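Local coordinates for protein alkyl hydroperoxide reductase AhpD (Legionella pneumophila, PDB 5DIK) that probably reduces alkyl hydroperoxides as an AhpD-like member of the carboxymuconolactone decarboxylase family, with a possible part in the antioxidative response, at residues D52-A64 and H76-L90. Sequence-based numbering, arbitrary orientation.
Sequences DKKTKELIAMALA and HSQTLVKLQATREEL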
ATOM      1  N   ASP A  52     -16.067  21.592   7.031  1.00 20.09           N
ATOM      2  CA  ASP A  52     -17.311  21.028   7.591  1.00 22.65           C
ATOM      3  C   ASP A  52     -17.312  19.489   7.499  1.00 21.91           C
ATOM      4  O   ASP A  52     -16.432  18.894   6.878  1.00 18.49           O
ATOM      5  CB  ASP A  52     -18.573  21.676   7.024  1.00 25.14           C
ATOM      6  CG  ASP A  52     -18.765  21.441   5.543  1.00 28.36           C
ATOM      7  OD1 ASP A  52     -18.169  20.520   4.943  1.00 31.66           O
ATOM      8  OD2 ASP A  52     -19.512  22.239   4.951  1.00 34.07           O
ATOM      9  N   LYS A  53     -18.245  18.861   8.181  1.00 21.40           N
ATOM     10  CA  LYS A  53     -18.274  17.410   8.273  1.00 22.75           C
ATOM     11  C   LYS A  53     -18.391  16.779   6.895  1.00 21.81           C
ATOM     12  O   LYS A  53     -17.750  15.782   6.629  1.00 17.50           O
ATOM     13  CB  LYS A  53     -19.439  16.925   9.116  1.00 26.11           C
ATOM     14  CG  LYS A  53     -19.278  17.101  10.606  1.00 29.78           C
ATOM     15  CD  LYS A  53     -20.514  16.536  11.315  1.00 35.03           C
ATOM     16  CE  LYS A  53     -20.290  16.319  12.803  1.00 39.19           C
ATOM     17  NZ  LYS A  53     -19.239  15.305  13.090  1.00 42.18           N
ATOM     18  N   LYS A  54     -19.204  17.359   6.014  1.00 20.08           N
ATOM     19  CA  LYS A  54     -19.354  16.796   4.661  1.00 21.39           C
ATOM     20  C   LYS A  54     -18.022  16.801   3.897  1.00 19.02           C
ATOM     21  O   LYS A  54     -17.674  15.832   3.233  1.00 18.15           O
ATOM     22  CB  LYS A  54     -20.400  17.589   3.869  1.00 24.14           C
ATOM     23  CG  LYS A  54     -20.610  17.096   2.440  1.00 28.91           C
ATOM     24  CD  LYS A  54     -21.535  18.041   1.686  1.00 35.61           C
ATOM     25  CE  LYS A  54     -20.816  19.313   1.278  1.00 39.83           C
ATOM     26  NZ  LYS A  54     -21.816  20.295   0.799  1.00 44.04           N
ATOM     27  N   THR A  55     -17.300  17.905   3.977  1.00 18.12           N
ATOM     28  CA  THR A  55     -15.993  18.015   3.340  1.00 18.48           C
ATOM     29  C   THR A  55     -15.029  16.968   3.881  1.00 17.70           C
ATOM     30  O   THR A  55     -14.297  16.359   3.100  1.00 16.02           O
ATOM     31  CB  THR A  55     -15.393  19.422   3.495  1.00 19.55           C
ATOM     32  OG1 THR A  55     -16.270  20.366   2.888  1.00 19.85           O
ATOM     33  CG2 THR A  55     -14.027  19.544   2.816  1.00 20.46           C
ATOM     34  N   LYS A  56     -14.984  16.815   5.216  1.00 16.14           N
ATOM     35  CA  LYS A  56     -14.169  15.791   5.846  1.00 16.36           C
ATOM     36  C   LYS A  56     -14.551  14.394   5.395  1.00 16.96           C
ATOM     37  O   LYS A  56     -13.668  13.559   5.142  1.00 14.42           O
ATOM     38  CB  LYS A  56     -14.193  15.895   7.370  1.00 16.86           C
ATOM     39  CG  LYS A  56     -13.448  17.113   7.854  1.00 17.96           C
ATOM     40  CD  LYS A  56     -13.340  17.129   9.354  1.00 19.15           C
ATOM     41  CE  LYS A  56     -12.758  18.455   9.809  1.00 22.11           C
ATOM     42  NZ  LYS A  56     -12.427  18.377  11.231  1.00 25.18           N
ATOM     43  N   GLU A  57     -15.842  14.132   5.209  1.00 16.43           N
ATOM     44  CA  GLU A  57     -16.228  12.832   4.693  1.00 18.67           C
ATOM     45  C   GLU A  57     -15.853  12.595   3.240  1.00 16.72           C
ATOM     46  O   GLU A  57     -15.653  11.434   2.864  1.00 16.93           O
ATOM     47  CB  GLU A  57     -17.740  12.569   4.809  1.00 22.32           C
ATOM     48  CG  GLU A  57     -18.139  12.158   6.186  1.00 28.25           C
ATOM     49  CD  GLU A  57     -17.503  10.859   6.665  1.00 27.61           C
ATOM     50  OE1 GLU A  57     -17.585   9.813   5.997  1.00 33.22           O
ATOM     51  OE2 GLU A  57     -17.017  10.888   7.788  1.00 30.59           O
ATOM     52  N   LEU A  58     -15.848  13.649   2.421  1.00 15.83           N
ATOM     53  CA  LEU A  58     -15.359  13.553   1.069  1.00 15.91           C
ATOM     54  C   LEU A  58     -13.871  13.155   1.088  1.00 15.77           C
ATOM     55  O   LEU A  58     -13.439  12.316   0.291  1.00 14.90           O
ATOM     56  CB  LEU A  58     -15.602  14.846   0.290  1.00 16.75           C
ATOM     57  CG  LEU A  58     -17.074  15.106  -0.043  1.00 18.64           C
ATOM     58  CD1 LEU A  58     -17.266  16.509  -0.554  1.00 19.41           C
ATOM     59  CD2 LEU A  58     -17.602  14.091  -1.054  1.00 19.40           C
ATOM     60  N   ILE A  59     -13.104  13.727   2.013  1.00 14.58           N
ATOM     61  CA  ILE A  59     -11.709  13.334   2.192  1.00 15.20           C
ATOM     62  C   ILE A  59     -11.604  11.867   2.599  1.00 14.39           C
ATOM     63  O   ILE A  59     -10.802  11.120   2.023  1.00 14.91           O
ATOM     64  CB  ILE A  59     -11.000  14.237   3.216  1.00 15.83           C
ATOM     65  CG1 ILE A  59     -10.912  15.664   2.663  1.00 17.14           C
ATOM     66  CG2 ILE A  59      -9.608  13.697   3.572  1.00 15.64           C
ATOM     67  CD1 ILE A  59     -10.573  16.681   3.740  1.00 18.09           C
ATOM     68  N   ALA A  60     -12.438  11.436   3.538  1.00 14.01           N
ATOM     69  CA  ALA A  60     -12.454  10.028   3.967  1.00 14.71           C
ATOM     70  C   ALA A  60     -12.771   9.102   2.791  1.00 14.18           C
ATOM     71  O   ALA A  60     -12.160   8.050   2.664  1.00 13.97           O
ATOM     72  CB  ALA A  60     -13.438   9.807   5.099  1.00 14.57           C
ATOM     73  N   MET A  61     -13.700   9.505   1.933  1.00 14.58           N
ATOM     74  CA  MET A  61     -14.069   8.677   0.753  1.00 15.79           C
ATOM     75  C   MET A  61     -12.907   8.556  -0.225  1.00 14.70           C
ATOM     76  O   MET A  61     -12.626   7.465  -0.708  1.00 14.85           O
ATOM     77  CB  MET A  61     -15.284   9.235   0.033  1.00 17.09           C
ATOM     78  CG  MET A  61     -15.636   8.448  -1.238  1.00 20.08           C
ATOM     79  SD  MET A  61     -15.946   6.689  -0.925  1.00 24.74           S
ATOM     80  CE  MET A  61     -17.586   6.969  -0.267  1.00 22.44           C
ATOM     81  N   ALA A  62     -12.221   9.658  -0.491  1.00 14.27           N
ATOM     82  CA  ALA A  62     -11.013   9.606  -1.312  1.00 14.67           C
ATOM     83  C   ALA A  62      -9.974   8.646  -0.768  1.00 13.73           C
ATOM     84  O   ALA A  62      -9.409   7.843  -1.533  1.00 13.42           O
ATOM     85  CB  ALA A  62     -10.409  10.984  -1.498  1.00 14.13           C
ATOM     86  N   LEU A  63      -9.739   8.706   0.539  1.00 13.99           N
ATOM     87  CA  LEU A  63      -8.790   7.831   1.212  1.00 14.89           C
ATOM     88  C   LEU A  63      -9.229   6.366   1.173  1.00 14.59           C
ATOM     89  O   LEU A  63      -8.414   5.467   0.993  1.00 13.33           O
ATOM     90  CB  LEU A  63      -8.628   8.275   2.684  1.00 16.67           C
ATOM     91  CG  LEU A  63      -7.853   9.558   2.888  1.00 18.85           C
ATOM     92  CD1 LEU A  63      -8.071  10.143   4.280  1.00 21.07           C
ATOM     93  CD2 LEU A  63      -6.388   9.286   2.708  1.00 19.60           C
ATOM     94  N   ALA A  64     -10.525   6.133   1.345  1.00 14.81           N
ATOM     95  CA  ALA A  64     -11.071   4.786   1.229  1.00 15.09           C
ATOM     96  C   ALA A  64     -10.866   4.146  -0.139  1.00 14.26           C
ATOM     97  O   ALA A  64     -10.601   2.939  -0.226  1.00 14.80           O
ATOM     98  CB  ALA A  64     -12.557   4.785   1.609  1.00 15.90           C
ATOM     99  N   HIS A  76     -18.353   5.109   4.454  1.00 18.26           N
ATOM    100  CA  HIS A  76     -18.256   6.518   4.116  1.00 19.50           C
ATOM    101  C   HIS A  76     -19.292   6.962   3.069  1.00 19.40           C
ATOM    102  O   HIS A  76     -19.743   8.104   3.126  1.00 18.37           O
ATOM    103  CB  HIS A  76     -16.819   6.891   3.736  1.00 19.65           C
ATOM    104  CG  HIS A  76     -15.879   6.726   4.886  1.00 20.11           C
ATOM    105  ND1 HIS A  76     -16.061   7.388   6.086  1.00 22.07           N
ATOM    106  CD2 HIS A  76     -14.825   5.908   5.067  1.00 22.30           C
ATOM    107  CE1 HIS A  76     -15.133   7.012   6.946  1.00 21.90           C
ATOM    108  NE2 HIS A  76     -14.356   6.127   6.349  1.00 23.88           N
ATOM    109  N   SER A  77     -19.688   6.060   2.168  1.00 20.87           N
ATOM    110  CA  SER A  77     -20.825   6.306   1.241  1.00 22.73           C
ATOM    111  C   SER A  77     -22.118   6.604   1.978  1.00 22.44           C
ATOM    112  O   SER A  77     -22.844   7.550   1.672  1.00 22.76           O
ATOM    113  CB  SER A  77     -21.076   5.066   0.385  1.00 23.74           C
ATOM    114  OG  SER A  77     -20.187   5.114  -0.683  1.00 31.34           O
ATOM    115  N   GLN A  78     -22.395   5.759   2.948  1.00 24.14           N
ATOM    116  CA  GLN A  78     -23.585   5.874   3.772  1.00 25.72           C
ATOM    117  C   GLN A  78     -23.613   7.205   4.525  1.00 25.11           C
ATOM    118  O   GLN A  78     -24.625   7.919   4.538  1.00 21.50           O
ATOM    119  CB  GLN A  78     -23.625   4.674   4.709  1.00 27.22           C
ATOM    120  CG  GLN A  78     -24.830   4.555   5.583  1.00 29.49           C
ATOM    121  CD  GLN A  78     -24.783   3.269   6.384  1.00 34.92           C
ATOM    122  OE1 GLN A  78     -23.765   2.936   6.997  1.00 31.86           O
ATOM    123  NE2 GLN A  78     -25.885   2.522   6.368  1.00 36.09           N
ATOM    124  N   THR A  79     -22.484   7.564   5.125  1.00 21.57           N
ATOM    125  CA  THR A  79     -22.366   8.846   5.796  1.00 21.32           C
ATOM    126  C   THR A  79     -22.521  10.033   4.809  1.00 20.21           C
ATOM    127  O   THR A  79     -23.140  11.032   5.146  1.00 19.78           O
ATOM    128  CB  THR A  79     -21.019   8.916   6.550  1.00 20.34           C
ATOM    129  OG1 THR A  79     -20.962   7.827   7.461  1.00 19.61           O
ATOM    130  CG2 THR A  79     -20.889  10.179   7.326  1.00 23.94           C
ATOM    131  N   LEU A  80     -21.931   9.944   3.616  1.00 19.47           N
ATOM    132  CA  LEU A  80     -22.054  11.032   2.639  1.00 21.12           C
ATOM    133  C   LEU A  80     -23.532  11.282   2.271  1.00 21.93           C
ATOM    134  O   LEU A  80     -23.959  12.430   2.142  1.00 23.80           O
ATOM    135  CB  LEU A  80     -21.280  10.740   1.377  1.00 21.37           C
ATOM    136  CG  LEU A  80     -19.766  10.923   1.457  1.00 22.54           C
ATOM    137  CD1 LEU A  80     -19.191  10.462   0.132  1.00 24.35           C
ATOM    138  CD2 LEU A  80     -19.354  12.346   1.745  1.00 23.08           C
ATOM    139  N   VAL A  81     -24.287  10.205   2.113  1.00 23.22           N
ATOM    140  CA  VAL A  81     -25.732  10.339   1.866  1.00 24.83           C
ATOM    141  C   VAL A  81     -26.406  11.032   3.052  1.00 27.06           C
ATOM    142  O   VAL A  81     -27.149  12.007   2.885  1.00 29.09           O
ATOM    143  CB  VAL A  81     -26.373   8.984   1.596  1.00 23.43           C
ATOM    144  CG1 VAL A  81     -27.904   9.092   1.581  1.00 25.46           C
ATOM    145  CG2 VAL A  81     -25.851   8.443   0.281  1.00 23.21           C
ATOM    146  N   LYS A  82     -26.098  10.579   4.257  1.00 28.24           N
ATOM    147  CA  LYS A  82     -26.608  11.241   5.461  1.00 32.12           C
ATOM    148  C   LYS A  82     -26.255  12.727   5.550  1.00 29.88           C
ATOM    149  O   LYS A  82     -27.070  13.530   5.985  1.00 26.43           O
ATOM    150  CB  LYS A  82     -26.121  10.516   6.709  1.00 37.43           C
ATOM    151  CG  LYS A  82     -26.771  11.018   7.985  1.00 44.12           C
ATOM    152  CD  LYS A  82     -26.195  10.329   9.206  1.00 48.31           C
ATOM    153  CE  LYS A  82     -26.870  10.847  10.468  1.00 54.82           C
ATOM    154  NZ  LYS A  82     -26.417  10.089  11.668  1.00 61.23           N
ATOM    155  N   LEU A  83     -25.045  13.100   5.137  1.00 26.60           N
ATOM    156  CA  LEU A  83     -24.602  14.492   5.180  1.00 26.26           C
ATOM    157  C   LEU A  83     -25.018  15.306   3.942  1.00 27.26           C
ATOM    158  O   LEU A  83     -24.563  16.418   3.771  1.00 26.48           O
ATOM    159  CB  LEU A  83     -23.086  14.555   5.358  1.00 29.21           C
ATOM    160  CG  LEU A  83     -22.564  14.062   6.702  1.00 29.79           C
ATOM    161  CD1 LEU A  83     -21.048  14.019   6.709  1.00 29.90           C
ATOM    162  CD2 LEU A  83     -23.075  14.943   7.830  1.00 31.36           C
ATOM    163  N   GLN A  84     -25.856  14.721   3.090  1.00 27.45           N
ATOM    164  CA  GLN A  84     -26.386  15.354   1.890  1.00 30.51           C
ATOM    165  C   GLN A  84     -25.320  15.828   0.891  1.00 27.64           C
ATOM    166  O   GLN A  84     -25.476  16.841   0.205  1.00 25.49           O
ATOM    167  CB  GLN A  84     -27.369  16.490   2.276  1.00 32.50           C
ATOM    168  CG  GLN A  84     -28.486  16.021   3.198  1.00 37.93           C
ATOM    169  CD  GLN A  84     -29.397  17.158   3.633  1.00 43.09           C
ATOM    170  OE1 GLN A  84     -29.289  18.284   3.150  1.00 49.51           O
ATOM    171  NE2 GLN A  84     -30.283  16.871   4.557  1.00 50.12           N
ATOM    172  N   ALA A  85     -24.256  15.051   0.765  1.00 25.59           N
ATOM    173  CA  ALA A  85     -23.304  15.267  -0.319  1.00 25.21           C
ATOM    174  C   ALA A  85     -23.997  15.020  -1.649  1.00 24.15           C
ATOM    175  O   ALA A  85     -24.806  14.108  -1.766  1.00 25.90           O
ATOM    176  CB  ALA A  85     -22.115  14.309  -0.172  1.00 25.90           C
ATOM    177  N   THR A  86     -23.672  15.807  -2.655  1.00 23.50           N
ATOM    178  CA  THR A  86     -24.243  15.588  -3.982  1.00 26.15           C
ATOM    179  C   THR A  86     -23.402  14.571  -4.753  1.00 27.12           C
ATOM    180  O   THR A  86     -22.219  14.324  -4.460  1.00 22.14           O
ATOM    181  CB  THR A  86     -24.328  16.887  -4.795  1.00 25.42           C
ATOM    182  OG1 THR A  86     -23.001  17.342  -5.101  1.00 27.39           O
ATOM    183  CG2 THR A  86     -25.082  17.974  -4.015  1.00 27.61           C
ATOM    184  N   ARG A  87     -24.049  13.981  -5.737  1.00 24.21           N
ATOM    185  CA  ARG A  87     -23.399  13.106  -6.691  1.00 25.52           C
ATOM    186  C   ARG A  87     -22.172  13.772  -7.333  1.00 25.06           C
ATOM    187  O   ARG A  87     -21.116  13.148  -7.467  1.00 22.94           O
ATOM    188  CB  ARG A  87     -24.438  12.741  -7.765  1.00 26.29           C
ATOM    189  CG  ARG A  87     -23.985  11.654  -8.696  1.00 27.72           C
ATOM    190  CD  ARG A  87     -25.039  11.444  -9.762  1.00 28.72           C
ATOM    191  NE  ARG A  87     -24.624  10.409 -10.677  1.00 26.63           N
ATOM    192  CZ  ARG A  87     -24.821   9.123 -10.491  1.00 27.66           C
ATOM    193  NH1 ARG A  87     -25.461   8.675  -9.416  1.00 30.22           N
ATOM    194  NH2 ARG A  87     -24.415   8.273 -11.417  1.00 30.66           N
ATOM    195  N   GLU A  88     -22.308  15.041  -7.719  1.00 23.99           N
ATOM    196  CA  GLU A  88     -21.218  15.763  -8.330  1.00 23.96           C
ATOM    197  C   GLU A  88     -20.022  15.995  -7.383  1.00 22.36           C
ATOM    198  O   GLU A  88     -18.881  15.925  -7.827  1.00 19.06           O
ATOM    199  CB  GLU A  88     -21.677  17.107  -8.919  1.00 29.14           C
ATOM    200  CG  GLU A  88     -20.572  17.917  -9.630  1.00 37.54           C
ATOM    201  CD  GLU A  88     -19.965  17.262 -10.883  1.00 43.18           C
ATOM    202  OE1 GLU A  88     -20.598  16.355 -11.450  0.60 50.43           O
ATOM    203  OE2 GLU A  88     -18.852  17.657 -11.302  1.00 47.18           O
ATOM    204  N   GLU A  89     -20.290  16.299  -6.126  1.00 19.31           N
ATOM    205  CA  GLU A  89     -19.209  16.405  -5.117  1.00 21.71           C
ATOM    206  C   GLU A  89     -18.503  15.054  -5.003  1.00 19.54           C
ATOM    207  O   GLU A  89     -17.276  15.007  -4.951  1.00 18.48           O
ATOM    208  CB  GLU A  89     -19.755  16.848  -3.740  1.00 22.41           C
ATOM    209  CG  GLU A  89     -20.226  18.287  -3.731  1.00 25.24           C
ATOM    210  CD  GLU A  89     -21.064  18.658  -2.508  1.00 27.93           C
ATOM    211  OE1 GLU A  89     -21.771  17.796  -1.928  1.00 28.32           O
ATOM    212  OE2 GLU A  89     -21.004  19.830  -2.123  1.00 31.72           O
ATOM    213  N   LEU A  90     -19.269  13.962  -4.966  1.00 18.31           N
ATOM    214  CA  LEU A  90     -18.650  12.626  -4.919  1.00 19.87           C
ATOM    215  C   LEU A  90     -17.769  12.378  -6.146  1.00 19.18           C
ATOM    216  O   LEU A  90     -16.610  11.969  -6.013  1.00 16.70           O
ATOM    217  CB  LEU A  90     -19.707  11.531  -4.774  1.00 20.80           C
ATOM    218  CG  LEU A  90     -19.179  10.105  -4.933  1.00 23.24           C
ATOM    219  CD1 LEU A  90     -18.299   9.757  -3.753  1.00 24.36           C
ATOM    220  CD2 LEU A  90     -20.306   9.100  -5.055  1.00 24.95           C
TER
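E57 bends at chi2 (-62°), which brings its carboxylate to the imidazole of H76; there, chi1 of -64° carries the ring to E57 and chi2 turns ND1 toward it. The two residues join antiparallel helices of the all-helical AhpD-like fold, 53-66 and 70-82, the latter carrying the disulfide-bonded C72 near its start. H76 ND1 donates to E57 OE1 at 2.9 Å, on the syn side of the carboxylate. A60 CB sits over one ring face, 3.7 Å from the centroid, in a CH-pi contact. The hydrogen bond and the A60 contact help to hold the ring's rotation. Y99 of a second subunit also packs on H76. T79 CG2 lies against E57 CD at 3.5 Å, and L83 CD1 touches E57 CG.

Along helix 70-82, L80 fits as a knob among K54, E57, L58 and M61. Its CD2 meets L58 CD2 at 3.7 Å. M61 CE reaches S77 OG at 3.2 Å; that hydroxyl is hydrogen-bonded to I73 O.

Helix 70-82 ends in a Schellman motif with Q84 as C-prime residue. T86 and E89 then form a capping box that starts helix 87-99. E89 serves twice: OE1 accepts from T86 N at 2.8 Å, while OE2 forms a salt bridge with K54 NZ at 3.1 Å, met on its syn side and 19° out of the carboxylate plane.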